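Local coordinates for methyl-accepting chemotaxis protein (PDB 6W3R) that probably senses amino-acid-like ligands outside the cell through a double Cache domain and passes the signal to the chemotaxis machinery, at residues S38-L43 against L157-P162; A78-L83 against D133-Q138; N168-T173 against I186-N191; P174-L179 against C239-A244. One frame throughout, in Å; residues are numbered along the deposited sequence. Where two conformers were deposited one is given.

Contacts 1 and 2 lie in one half of the molecule and contacts 3 and 4 in the other. Contact 1 sets helix 4-49 against strand 152-162. That strand pairs with strand 80-84 of contact 2, whose segments both fall in sequence between those of contact 1. Their centres are about 12 Å apart, and both touch the bound amino acid. Contacts 3 and 4 follow later in the chain. Their segments alternate, they share the second sheet and one sodium ion, and their centres are about 10 Å apart. Centres of contacts 2 and 4 are about 33 Å apart. The ligand-binding module and the second module are thus separate, joined by helix 163-172 and flanked by the long helix.

Contact 1: residues S38-L43 against L157-P162. With I2M (3-methyl-L-alloisoleucine), chain C.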
loop_
_atom_site.group_PDB
_atom_site.type_symbol
_atom_site.label_atom_id
_atom_site.label_comp_id
_atom_site.label_asym_id
_atom_site.label_seq_id
_atom_site.Cartn_x
_atom_site.Cartn_y
_atom_site.Cartn_z
ATOM N N SER A 38 5.293 7.773 -7.781
ATOM C CA SER A 38 5.857 8.420 -8.954
ATOM C C SER A 38 4.770 8.609 -10.034
ATOM O O SER A 38 4.708 9.651 -10.707
ATOM C CB SER A 38 7.025 7.586 -9.500
ATOM O OG SER A 38 8.068 7.481 -8.542
ATOM N N PHE A 39 3.976 7.561 -10.246
ATOM C CA PHE A 39 2.898 7.625 -11.208
ATOM C C PHE A 39 1.928 8.784 -10.917
ATOM O O PHE A 39 1.548 9.556 -11.807
ATOM C CB PHE A 39 2.202 6.283 -11.150
ATOM C CG PHE A 39 0.880 6.208 -11.895
ATOM C CD1 PHE A 39 0.834 5.850 -13.243
ATOM C CD2 PHE A 39 -0.319 6.555 -11.281
ATOM C CE1 PHE A 39 -0.383 5.718 -13.893
ATOM C CE2 PHE A 39 -1.521 6.453 -11.961
ATOM C CZ PHE A 39 -1.567 5.992 -13.245
ATOM N N THR A 40 1.598 8.910 -9.631
ATOM C CA THR A 40 0.651 9.931 -9.193
ATOM C C THR A 40 1.248 11.320 -9.411
ATOM O O THR A 40 0.525 12.252 -9.855
ATOM C CB THR A 40 0.252 9.699 -7.733
ATOM O OG1 THR A 40 -0.373 8.406 -7.626
ATOM C CG2 THR A 40 -0.748 10.745 -7.328
ATOM N N ARG A 41 2.558 11.446 -9.151
ATOM C CA ARG A 41 3.240 12.724 -9.302
ATOM C C ARG A 41 3.253 13.124 -10.785
ATOM O O ARG A 41 3.074 14.311 -11.139
ATOM C CB ARG A 41 4.659 12.554 -8.776
ATOM C CG ARG A 41 5.553 13.761 -9.008
ATOM C CD ARG A 41 6.538 13.942 -7.885
ATOM N NE ARG A 41 5.884 14.487 -6.711
ATOM C CZ ARG A 41 5.689 13.849 -5.559
ATOM N NH1 ARG A 41 6.333 12.727 -5.267
ATOM N NH2 ARG A 41 4.986 14.472 -4.606
ATOM N N ALA A 42 3.534 12.144 -11.634
ATOM C CA ALA A 42 3.567 12.419 -13.071
ATOM C C ALA A 42 2.196 12.914 -13.587
ATOM O O ALA A 42 2.110 13.847 -14.412
ATOM C CB ALA A 42 4.040 11.204 -13.859
ATOM N N LEU A 43 1.136 12.253 -13.121
ATOM C CA LEU A 43 -0.183 12.613 -13.515
ATOM C C LEU A 43 -0.546 14.026 -13.018
ATOM O O LEU A 43 -1.123 14.827 -13.765
ATOM C CB LEU A 43 -1.132 11.535 -12.983
ATOM C CG LEU A 43 -2.641 11.737 -13.240
ATOM C CD1 LEU A 43 -2.892 12.042 -14.724
ATOM C CD2 LEU A 43 -3.379 10.460 -12.848
ATOM N N LEU A 157 -6.585 14.882 -6.981
ATOM C CA LEU A 157 -6.353 13.681 -7.791
ATOM C C LEU A 157 -6.403 12.457 -6.901
ATOM O O LEU A 157 -5.802 12.442 -5.830
ATOM C CB LEU A 157 -4.962 13.792 -8.459
ATOM C CG LEU A 157 -4.479 12.646 -9.294
ATOM C CD1 LEU A 157 -5.333 12.399 -10.532
ATOM C CD2 LEU A 157 -3.015 12.850 -9.677
ATOM N N GLY A 158 -6.998 11.379 -7.392
ATOM C CA GLY A 158 -6.981 10.076 -6.724
ATOM C C GLY A 158 -6.667 8.957 -7.686
ATOM O O GLY A 158 -7.103 8.982 -8.838
ATOM N N VAL A 159 -5.922 7.980 -7.172
ATOM C CA VAL A 159 -5.564 6.777 -7.919
ATOM C C VAL A 159 -5.802 5.566 -7.001
ATOM O O VAL A 159 -5.255 5.496 -5.878
ATOM C CB VAL A 159 -4.062 6.817 -8.298
ATOM C CG1 VAL A 159 -3.654 5.486 -8.962
ATOM C CG2 VAL A 159 -3.746 7.989 -9.187
ATOM N N ASP A 160 -6.664 4.644 -7.408
ATOM C CA ASP A 160 -6.965 3.470 -6.637
ATOM C C ASP A 160 -6.253 2.280 -7.254
ATOM O O ASP A 160 -6.520 1.910 -8.426
ATOM C CB ASP A 160 -8.471 3.148 -6.717
ATOM C CG ASP A 160 -9.352 4.160 -6.021
ATOM O OD1 ASP A 160 -8.873 5.062 -5.290
ATOM O OD2 ASP A 160 -10.597 4.061 -6.130
ATOM N N ILE A 161 -5.443 1.608 -6.452
ATOM C CA ILE A 161 -4.749 0.414 -6.844
ATOM C C ILE A 161 -5.299 -0.735 -5.956
ATOM O O ILE A 161 -5.338 -0.618 -4.737
ATOM C CB ILE A 161 -3.236 0.564 -6.600
ATOM C CG1 ILE A 161 -2.644 1.805 -7.274
ATOM C CG2 ILE A 161 -2.497 -0.695 -7.037
ATOM C CD1 ILE A 161 -2.751 1.767 -8.770
ATOM N N PRO A 162 -5.644 -1.891 -6.556
ATOM C CA PRO A 162 -6.168 -2.993 -5.746
ATOM C C PRO A 162 -5.127 -3.388 -4.710
ATOM O O PRO A 162 -3.952 -3.608 -5.064
ATOM C CB PRO A 162 -6.346 -4.104 -6.758
ATOM C CG PRO A 162 -6.566 -3.407 -8.067
ATOM C CD PRO A 162 -5.640 -2.224 -7.994
HETATM N N I2M C . -12.521 4.719 -4.307
HETATM C CA I2M C . -13.032 6.088 -4.086
HETATM C CB I2M C . -13.921 6.661 -5.201
HETATM C CG3 I2M C . -13.318 6.154 -6.514
HETATM C CG2 I2M C . -15.390 6.230 -5.091
HETATM C CG1 I2M C . -13.865 8.220 -5.093
HETATM C CD1 I2M C . -14.469 9.000 -6.274
HETATM C C I2M C . -13.896 6.073 -2.816
HETATM O O I2M C . -14.359 4.967 -2.457
HETATM O OXT I2M C . -14.061 7.141 -2.157
#
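Leu-43 and Leu-157 carry much of the apolar packing here. Leu-43 CD2 lies 3.6 Å from Leu-157 CD1. Both methyls of Leu-157 reach Leu-43, because CG stands opposite the backbone N (chi1 177°) and extends toward the helix. CD2 of Leu-157 also presses on the helix backbone, 3.6 Å from Thr-40 O. Leu-157 CD2 is also 3.9 Å from Thr-40 CG2. Val-159 continues the apolar strip with two branches. Its CG1 is 3.8 Å from Phe-39 CE2, and its CG2 meets the edge of that ring in plane. The Phe-39 ring also packs edge-to-face with Tyr-72 of helix 58-76.

The two segments belong to the long helix 4-49 and to strand 152-162. Their short axes pass 9.5 Å apart and run roughly antiparallel, at 148°. A long N-terminal helix lying along the sheet of the ligand-binding module is characteristic of double Cache sensor domains.

No hydrogen bond crosses the contact. Thr-40 OG1 bonds back along its helix to Asn-36 O and lies 3.7 Å from Val-159 CG2. Asp-160 points to the other face of the sheet. Its OD2 takes a hydrogen bond of 2.7 Å from N of the 3-methyl-L-alloisoleucine. Asn-80 ND2 also bonds to OD2, while Tyr-82 OH and Thr-142 OG1 bond to OD1 and hold the carboxylate in place.

Contact 2: residues A78-L83 against D133-Q138. With I2M (3-methyl-L-alloisoleucine), chain C.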
loop_
_atom_site.group_PDB
_atom_site.type_symbol
_atom_site.label_atom_id
_atom_site.label_comp_id
_atom_site.label_asym_id
_atom_site.label_seq_id
_atom_site.Cartn_x
_atom_site.Cartn_y
_atom_site.Cartn_z
ATOM N N ALA A 78 -4.621 0.577 -13.253
ATOM C CA ALA A 78 -5.279 1.026 -12.023
ATOM C C ALA A 78 -6.787 0.730 -12.094
ATOM O O ALA A 78 -7.349 0.552 -13.181
ATOM C CB ALA A 78 -5.032 2.513 -11.794
ATOM N N LEU A 79 -7.422 0.681 -10.934
ATOM C CA LEU A 79 -8.850 0.398 -10.860
ATOM C C LEU A 79 -9.642 1.668 -11.181
ATOM O O LEU A 79 -10.583 1.634 -11.948
ATOM C CB LEU A 79 -9.194 -0.139 -9.468
ATOM C CG LEU A 79 -10.551 -0.814 -9.441
ATOM C CD1 LEU A 79 -10.548 -2.120 -10.279
ATOM C CD2 LEU A 79 -10.953 -1.068 -7.993
ATOM N N ASN A 80 -9.284 2.774 -10.541
ATOM C CA ASN A 80 -9.940 4.083 -10.732
ATOM C C ASN A 80 -8.891 5.177 -10.708
ATOM O O ASN A 80 -7.958 5.080 -9.892
ATOM C CB ASN A 80 -10.952 4.435 -9.628
ATOM C CG ASN A 80 -12.088 3.426 -9.510
ATOM O OD1 ASN A 80 -12.866 3.219 -10.444
ATOM N ND2 ASN A 80 -12.190 2.799 -8.332
ATOM N N VAL A 81 -9.024 6.166 -11.581
ATOM C CA VAL A 81 -8.218 7.377 -11.566
ATOM C C VAL A 81 -9.200 8.542 -11.743
ATOM O O VAL A 81 -10.045 8.549 -12.637
ATOM C CB VAL A 81 -7.171 7.337 -12.673
ATOM C CG1 VAL A 81 -6.364 8.605 -12.724
ATOM C CG2 VAL A 81 -6.246 6.161 -12.527
ATOM N N TYR A 82 -9.058 9.583 -10.937
ATOM C CA TYR A 82 -10.110 10.551 -10.809
ATOM C C TYR A 82 -9.657 11.891 -10.320
ATOM O O TYR A 82 -8.616 11.992 -9.659
ATOM C CB TYR A 82 -11.246 10.004 -9.899
ATOM C CG TYR A 82 -10.784 9.386 -8.604
ATOM C CD1 TYR A 82 -10.401 8.057 -8.552
ATOM C CD2 TYR A 82 -10.827 10.087 -7.434
ATOM C CE1 TYR A 82 -10.029 7.441 -7.345
ATOM C CE2 TYR A 82 -10.434 9.503 -6.229
ATOM C CZ TYR A 82 -10.146 8.130 -6.179
ATOM O OH TYR A 82 -9.783 7.549 -4.992
ATOM N N LEU A 83 -10.506 12.891 -10.531
ATOM C CA LEU A 83 -10.226 14.242 -10.072
ATOM C C LEU A 83 -11.436 14.823 -9.381
ATOM O O LEU A 83 -12.452 15.025 -10.019
ATOM C CB LEU A 83 -9.761 15.173 -11.183
ATOM C CG LEU A 83 -9.408 16.621 -10.798
ATOM C CD1 LEU A 83 -8.165 16.686 -9.911
ATOM C CD2 LEU A 83 -9.195 17.454 -12.062
ATOM N N ASP A 133 -13.610 0.154 -2.106
ATOM C CA ASP A 133 -14.051 1.172 -3.049
ATOM C C ASP A 133 -15.541 1.026 -3.276
ATOM O O ASP A 133 -16.012 -0.033 -3.666
ATOM C CB ASP A 133 -13.300 0.998 -4.356
ATOM C CG ASP A 133 -13.921 1.742 -5.486
ATOM O OD1 ASP A 133 -14.228 2.934 -5.350
ATOM O OD2 ASP A 133 -14.009 1.120 -6.550
ATOM N N THR A 134 -16.224 2.163 -3.208
ATOM C CA THR A 134 -17.661 2.270 -3.466
ATOM C C THR A 134 -18.071 1.975 -4.924
ATOM O O THR A 134 -19.112 1.374 -5.159
ATOM C CB THR A 134 -18.134 3.698 -3.098
ATOM O OG1 THR A 134 -18.017 3.895 -1.686
ATOM C CG2 THR A 134 -19.576 3.950 -3.504
ATOM N N VAL A 135 -17.206 2.304 -5.880
ATOM C CA VAL A 135 -17.599 2.193 -7.288
ATOM C C VAL A 135 -17.528 0.751 -7.820
ATOM O O VAL A 135 -18.482 0.201 -8.353
ATOM C CB VAL A 135 -16.775 3.152 -8.183
ATOM C CG1 VAL A 135 -17.032 2.882 -9.659
ATOM C CG2 VAL A 135 -17.176 4.593 -7.900
ATOM N N LEU A 136 -16.391 0.105 -7.625
ATOM C CA LEU A 136 -16.161 -1.240 -8.155
ATOM C C LEU A 136 -16.132 -2.307 -7.059
ATOM O O LEU A 136 -15.955 -3.476 -7.363
ATOM C CB LEU A 136 -14.853 -1.269 -8.973
ATOM C CG LEU A 136 -15.000 -0.618 -10.374
ATOM C CD1 LEU A 136 -13.673 -0.408 -11.088
ATOM C CD2 LEU A 136 -15.962 -1.359 -11.304
ATOM N N LYS A 137 -16.281 -1.917 -5.796
ATOM C CA LYS A 137 -16.380 -2.880 -4.701
ATOM C C LYS A 137 -15.201 -3.835 -4.714
ATOM O O LYS A 137 -15.354 -5.062 -4.557
ATOM C CB LYS A 137 -17.706 -3.639 -4.752
ATOM C CG LYS A 137 -18.922 -2.716 -4.602
ATOM C CD LYS A 137 -18.970 -2.101 -3.209
ATOM C CE LYS A 137 -20.249 -1.345 -2.892
ATOM N NZ LYS A 137 -20.216 -0.897 -1.469
ATOM N N GLN A 138 -14.017 -3.231 -4.770
ATOM C CA GLN A 138 -12.768 -3.950 -4.537
ATOM C C GLN A 138 -11.998 -3.234 -3.458
ATOM O O GLN A 138 -12.124 -2.013 -3.313
ATOM C CB GLN A 138 -11.975 -4.069 -5.830
ATOM C CG GLN A 138 -12.606 -5.009 -6.836
ATOM C CD GLN A 138 -11.756 -5.159 -8.070
ATOM O OE1 GLN A 138 -10.516 -5.285 -7.968
ATOM N NE2 GLN A 138 -12.398 -5.138 -9.250
HETATM N N I2M C . -12.521 4.719 -4.307
HETATM C CA I2M C . -13.032 6.088 -4.086
HETATM C CB I2M C . -13.921 6.661 -5.201
HETATM C CG3 I2M C . -13.318 6.154 -6.514
HETATM C CG2 I2M C . -15.390 6.230 -5.091
HETATM C CG1 I2M C . -13.865 8.220 -5.093
HETATM C CD1 I2M C . -14.469 9.000 -6.274
HETATM C C I2M C . -13.896 6.073 -2.816
HETATM O O I2M C . -14.359 4.967 -2.457
HETATM O OXT I2M C . -14.061 7.141 -2.157
#
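Asn-80 has its CG beside the backbone N (chi1 -60°), while Asp-133 has its CG opposite the backbone N (chi1 165°). These torsions bring amide and carboxylate together from opposite directions, with planes 64° apart. Asn-80 ND2 gives a weak hydrogen bond of 3.1 Å to Asp-133 OD2. Its stronger partner is Asp-160 OD2. Asn-80 OD1 is buried without a polar partner and lies 3.8 Å from Leu-136 CD1.

Asp-133 also organises its own loop. OD1 accepts from Val-135 N in an Asx turn, and Asp-133 OD2 accepts from Leu-136 N at 2.8 Å. Both donors come from above the carboxylate plane. Asp-133 OD1 is thereby placed to take a 2.7 Å hydrogen bond from N of the 3-methyl-L-alloisoleucine.

This is the ligand pocket of a Cache module, in which acidic groups hold the amino end of an amino acid. Asp-160 is the second acid, and Lys-113, Trp-115 and Tyr-131 also bond to the ligand. The ring of Tyr-82 lies face-on to the ligand, with CG3 of the ligand 3.6 Å from Tyr-82 CE1. Val-135 CG2 touches the ligand methyl CG2.

Beside the pocket, Leu-79 CG packs 3.6 Å from Leu-136 CD1. Leu-79 CD1 lies 3.7 Å from Gln-138 NE2. Leu-79 and Asn-80 form a classic beta bulge opposite Asp-160.

Contact 3: residues N168-T173 against I186-N191; sequences NLVAKT and IFAATN. With NA (sodium ion), chain G.
Thr-190 leans on Ala-171 and Thr-173, near the end of helix 163-172. Its CB is 3.6 Å from Ala-171 O. The methyl CG2 is also close to that oxygen. With chi1 at -69°, OG1 sits beside the backbone N, and it bridges two partners. Thr-190 OG1 gives a hydrogen bond of 3.1 Å to Ala-171 O, reaching it from above the carbonyl plane (51° out of it). Thr-190 OG1 also binds the sodium ion at 2.3 Å.

Thr-173 holds the same ion twice, through its O and its OG1, the latter at 2.4 Å. Thr-173 OG1 in turn donates a 2.7 Å hydrogen bond to Val-170 O, in the carbonyl plane. Val-170 O therefore has two donors, since Thr-173 N also bonds to it. Pro-174 O, Gly-175 O and Thr-177 OG1 complete the metal site.

Farther from the ion, Val-170 CG1 packs 3.9 Å from Ala-188 CB, the apolar pair of the contact. The methyl of Ala-171 lies against a carbonyl, with Ala-171 CB 3.4 Å from Ala-189 O. A water donates to both Ala-171 O and Thr-190 O and so bridges the two segments.

Six oxygens thus surround the sodium ion. Thr-190 and Thr-173 point their protons at helix carbonyls and offer oxygen to the metal. The positive ion probably offsets the partial negative charge of carbonyls near the helix end, and it ties that end to the loop after strand 186-189.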
loop_
_atom_site.group_PDB
_atom_site.type_symbol
_atom_site.label_atom_id
_atom_site.label_comp_id
_atom_site.label_asym_id
_atom_site.label_seq_id
_atom_site.Cartn_x
_atom_site.Cartn_y
_atom_site.Cartn_z
ATOM N N ASN A 168 -0.304 -9.928 -3.401
ATOM C CA ASN A 168 0.262 -10.903 -4.315
ATOM C C ASN A 168 1.790 -10.755 -4.453
ATOM O O ASN A 168 2.510 -11.766 -4.421
ATOM C CB ASN A 168 -0.335 -10.817 -5.718
ATOM C CG ASN A 168 -1.739 -11.332 -5.776
ATOM O OD1 ASN A 168 -2.172 -12.058 -4.882
ATOM N ND2 ASN A 168 -2.469 -10.952 -6.825
ATOM N N LEU A 169 2.280 -9.516 -4.478
ATOM C CA LEU A 169 3.735 -9.302 -4.507
ATOM C C LEU A 169 4.403 -9.873 -3.252
ATOM O O LEU A 169 5.473 -10.483 -3.314
ATOM C CB LEU A 169 4.077 -7.801 -4.654
ATOM C CG LEU A 169 3.916 -7.288 -6.092
ATOM C CD1 LEU A 169 3.816 -5.766 -6.083
ATOM C CD2 LEU A 169 5.102 -7.721 -6.914
ATOM N N VAL A 170 3.834 -9.554 -2.095
ATOM C CA VAL A 170 4.399 -10.062 -0.849
ATOM C C VAL A 170 4.380 -11.584 -0.817
ATOM O O VAL A 170 5.341 -12.236 -0.385
ATOM C CB VAL A 170 3.706 -9.422 0.368
ATOM C CG1 VAL A 170 4.130 -10.088 1.674
ATOM C CG2 VAL A 170 3.911 -7.921 0.375
ATOM N N ALA A 171 3.257 -12.189 -1.203
ATOM C CA ALA A 171 3.135 -13.627 -1.130
ATOM C C ALA A 171 4.201 -14.322 -1.947
ATOM O O ALA A 171 4.647 -15.389 -1.558
ATOM C CB ALA A 171 1.776 -14.064 -1.551
ATOM N N LYS A 172 4.623 -13.710 -3.062
ATOM C CA LYS A 172 5.595 -14.341 -3.983
ATOM C C LYS A 172 7.024 -14.349 -3.447
ATOM O O LYS A 172 7.848 -15.077 -3.963
ATOM C CB LYS A 172 5.569 -13.678 -5.362
ATOM C CG LYS A 172 4.422 -14.117 -6.245
ATOM C CD LYS A 172 4.309 -13.252 -7.467
ATOM C CE LYS A 172 5.274 -13.642 -8.562
ATOM N NZ LYS A 172 4.546 -14.372 -9.643
ATOM N N THR A 173 7.325 -13.515 -2.450
ATOM C CA THR A 173 8.685 -13.389 -1.957
ATOM C C THR A 173 9.130 -14.697 -1.300
ATOM O O THR A 173 8.301 -15.443 -0.724
ATOM C CB THR A 173 8.770 -12.271 -0.923
ATOM O OG1 THR A 173 7.944 -12.571 0.221
ATOM C CG2 THR A 173 8.449 -10.917 -1.545
ATOM N N ILE A 186 -3.642 -9.295 10.094
ATOM C CA ILE A 186 -2.847 -9.868 9.065
ATOM C C ILE A 186 -3.362 -9.321 7.724
ATOM O O ILE A 186 -4.586 -9.251 7.488
ATOM C CB ILE A 186 -2.853 -11.403 9.154
ATOM C CG1 ILE A 186 -1.719 -11.980 8.319
ATOM C CG2 ILE A 186 -4.202 -12.020 8.792
ATOM C CD1 ILE A 186 -0.384 -11.995 9.033
ATOM N N PHE A 187 -2.439 -8.996 6.832
ATOM C CA PHE A 187 -2.746 -8.336 5.554
ATOM C C PHE A 187 -2.226 -9.170 4.377
ATOM O O PHE A 187 -2.870 -9.233 3.338
ATOM C CB PHE A 187 -2.112 -6.933 5.545
ATOM C CG PHE A 187 -2.297 -6.180 4.280
ATOM C CD1 PHE A 187 -3.435 -5.432 4.069
ATOM C CD2 PHE A 187 -1.297 -6.123 3.350
ATOM C CE1 PHE A 187 -3.559 -4.670 2.922
ATOM C CE2 PHE A 187 -1.441 -5.380 2.207
ATOM C CZ PHE A 187 -2.627 -4.763 1.936
ATOM N N ALA A 188 -1.010 -9.705 4.477
ATOM C CA ALA A 188 -0.451 -10.492 3.388
ATOM C C ALA A 188 0.455 -11.568 3.965
ATOM O O ALA A 188 1.042 -11.369 5.008
ATOM C CB ALA A 188 0.365 -9.576 2.459
ATOM N N ALA A 189 0.693 -12.642 3.211
ATOM C CA ALA A 189 1.562 -13.737 3.658
ATOM C C ALA A 189 1.958 -14.638 2.505
ATOM O O ALA A 189 1.099 -15.001 1.693
ATOM C CB ALA A 189 0.848 -14.590 4.708
ATOM N N THR A 190 3.201 -15.101 2.536
ATOM C CA THR A 190 3.648 -16.154 1.682
ATOM C C THR A 190 2.883 -17.460 1.893
ATOM O O THR A 190 2.471 -18.072 0.900
ATOM C CB THR A 190 5.164 -16.347 1.836
ATOM O OG1 THR A 190 5.833 -15.204 1.287
ATOM C CG2 THR A 190 5.660 -17.591 1.134
ATOM N N ASN A 191 2.624 -17.825 3.154
ATOM C CA ASN A 191 1.871 -19.026 3.420
ATOM C C ASN A 191 0.447 -18.556 3.684
ATOM O O ASN A 191 0.145 -17.968 4.721
ATOM C CB ASN A 191 2.342 -19.799 4.610
ATOM C CG ASN A 191 1.579 -21.160 4.752
ATOM O OD1 ASN A 191 0.381 -21.305 4.396
ATOM N ND2 ASN A 191 2.296 -22.180 5.174
HETATM NA NA NA G . 8.023 -14.604 1.536
HETATM O O HOH W 1 3.022 -17.919 -1.781
#

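Contact 4: residues P174-L179 against C239-A244. With NA (sodium ion), chain G.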
loop_
_atom_site.group_PDB
_atom_site.type_symbol
_atom_site.label_atom_id
_atom_site.label_comp_id
_atom_site.label_asym_id
_atom_site.label_seq_id
_atom_site.Cartn_x
_atom_site.Cartn_y
_atom_site.Cartn_z
ATOM N N PRO A 174 10.436 -14.934 -1.269
ATOM C CA PRO A 174 10.938 -16.070 -0.541
ATOM C C PRO A 174 10.762 -15.897 0.960
ATOM O O PRO A 174 10.535 -14.777 1.446
ATOM C CB PRO A 174 12.431 -16.048 -0.877
ATOM C CG PRO A 174 12.727 -14.584 -1.140
ATOM C CD PRO A 174 11.528 -14.136 -1.872
ATOM N N GLY A 175 10.852 -17.014 1.682
ATOM C CA GLY A 175 10.738 -16.969 3.133
ATOM C C GLY A 175 9.313 -16.936 3.656
ATOM O O GLY A 175 8.356 -16.508 2.986
ATOM N N ASN A 176 9.191 -17.295 4.926
ATOM C CA ASN A 176 7.913 -17.286 5.595
ATOM C C ASN A 176 7.652 -15.888 6.127
ATOM O O ASN A 176 7.719 -15.628 7.343
ATOM C CB ASN A 176 7.875 -18.315 6.719
ATOM C CG ASN A 176 6.557 -18.324 7.442
ATOM O OD1 ASN A 176 5.490 -18.290 6.808
ATOM N ND2 ASN A 176 6.604 -18.425 8.756
ATOM N N THR A 177 7.413 -14.980 5.193
ATOM C CA THR A 177 7.248 -13.564 5.513
ATOM C C THR A 177 5.759 -13.199 5.407
ATOM O O THR A 177 4.970 -13.819 4.691
ATOM C CB THR A 177 8.079 -12.650 4.579
ATOM O OG1 THR A 177 7.690 -12.862 3.204
ATOM C CG2 THR A 177 9.553 -12.884 4.775
ATOM N N PHE A 178 5.386 -12.171 6.139
ATOM C CA PHE A 178 4.002 -11.715 6.256
ATOM C C PHE A 178 3.930 -10.260 6.710
ATOM O O PHE A 178 4.939 -9.702 7.185
ATOM C CB PHE A 178 3.134 -12.678 7.101
ATOM C CG PHE A 178 3.735 -13.085 8.414
ATOM C CD1 PHE A 178 4.717 -14.082 8.470
ATOM C CD2 PHE A 178 3.332 -12.490 9.599
ATOM C CE1 PHE A 178 5.238 -14.494 9.689
ATOM C CE2 PHE A 178 3.811 -12.936 10.826
ATOM C CZ PHE A 178 4.807 -13.903 10.869
ATOM N N LEU A 179 2.791 -9.613 6.474
ATOM C CA LEU A 179 2.573 -8.218 6.805
ATOM C C LEU A 179 1.286 -8.155 7.634
ATOM O O LEU A 179 0.247 -8.711 7.238
ATOM C CB LEU A 179 2.280 -7.386 5.551
ATOM C CG LEU A 179 3.281 -6.853 4.596
ATOM C CD1 LEU A 179 2.574 -5.870 3.677
ATOM C CD2 LEU A 179 4.407 -6.204 5.372
ATOM N N CYS A 239 7.085 -9.248 9.004
ATOM C CA CYS A 239 7.685 -10.279 9.862
ATOM C C CYS A 239 8.165 -11.475 9.053
ATOM O O CYS A 239 7.685 -11.756 7.965
ATOM C CB CYS A 239 6.701 -10.793 10.941
ATOM S SG CYS A 239 6.110 -9.520 12.081
ATOM N N ILE A 240 9.103 -12.192 9.640
ATOM C CA ILE A 240 9.515 -13.496 9.186
ATOM C C ILE A 240 9.655 -14.398 10.428
ATOM O O ILE A 240 10.080 -13.932 11.493
ATOM C CB ILE A 240 10.854 -13.411 8.411
ATOM C CG1 ILE A 240 11.120 -14.727 7.696
ATOM C CG2 ILE A 240 12.013 -13.007 9.296
ATOM C CD1 ILE A 240 12.235 -14.569 6.678
ATOM N N THR A 241 9.247 -15.660 10.300
ATOM C CA THR A 241 9.513 -16.667 11.306
ATOM C C THR A 241 9.922 -17.981 10.664
ATOM O O THR A 241 9.549 -18.299 9.501
ATOM C CB THR A 241 8.312 -16.914 12.244
ATOM O OG1 THR A 241 7.274 -17.643 11.570
ATOM C CG2 THR A 241 7.771 -15.609 12.834
ATOM N N GLU A 242 10.595 -18.808 11.446
ATOM C CA GLU A 242 10.999 -20.129 11.030
ATOM C C GLU A 242 11.140 -21.005 12.265
ATOM O O GLU A 242 11.265 -20.531 13.414
ATOM C CB GLU A 242 12.354 -20.082 10.280
ATOM C CG GLU A 242 13.522 -19.769 11.197
ATOM C CD GLU A 242 14.896 -19.757 10.546
ATOM O OE1 GLU A 242 15.000 -20.186 9.382
ATOM O OE2 GLU A 242 15.872 -19.365 11.264
ATOM N N SER A 243 11.183 -22.302 12.029
ATOM C CA SER A 243 11.506 -23.251 13.087
ATOM C C SER A 243 12.948 -23.074 13.572
ATOM O O SER A 243 13.839 -22.799 12.761
ATOM C CB SER A 243 11.328 -24.686 12.582
ATOM O OG SER A 243 11.860 -25.581 13.536
ATOM N N ALA A 244 13.149 -23.198 14.884
ATOM C CA ALA A 244 14.489 -23.240 15.466
ATOM C C ALA A 244 15.195 -24.588 15.316
ATOM O O ALA A 244 16.355 -24.691 15.725
ATOM C CB ALA A 244 14.460 -22.804 16.931
HETATM NA NA NA G . 8.023 -14.604 1.536
HETATM O O HOH W 2 11.364 -18.294 6.564
#
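Phe-178 and Cys-239 form the tightly packed part of this contact. They are an antiparallel hydrogen-bonded pair. Cys-239 N bonds to Phe-178 O at 2.8 Å, and Phe-178 N bonds to Cys-239 O at 3.0 Å. Phe-178 has its CG between the backbone N and the carbonyl carbon (chi1 49°), which turns the ring over the neighbouring strand. Cys-239 CB then lies over one ring face, off-centre toward the rim and 3.6 Å from Phe-178 CE2. This is a CH-pi contact, and the sulfur is more oblique to the ring. Thr-241 CG2 meets the ring at its edge, 3.9 Å from Phe-178 CZ. On the other face of the sheet, Thr-177 CG2 touches Ile-240 CD1 at 3.7 Å. Thr-177 and Ile-240 are the non-hydrogen-bonded pair.

The pairing is looser at Asn-176, which is partly exposed and centres an inverse gamma turn. Thr-241 N reaches Asn-176 O only weakly, at 3.3 Å. The side chain adds a second link. Asn-176 ND2 donates to Thr-241 O at 3.0 Å, lying above that carbonyl plane. A water accepts from Asn-176 N at 2.9 Å and gives a long, weak bond to Thr-241 O. Thr-241 OG1 is hydrogen-bonded to Arg-226 NH2 on strand 224-233.

Two further links involve this contact. Cys-239 forms a disulfide with Cys-230 on strand 224-233. Thr-177 OG1, a ligand of the sodium ion, is also hydrogen-bonded to Thr-25 of the long helix. Neighbouring antiparallel strands flanked by the long helix 4-49 are consistent with the second module of a double Cache domain.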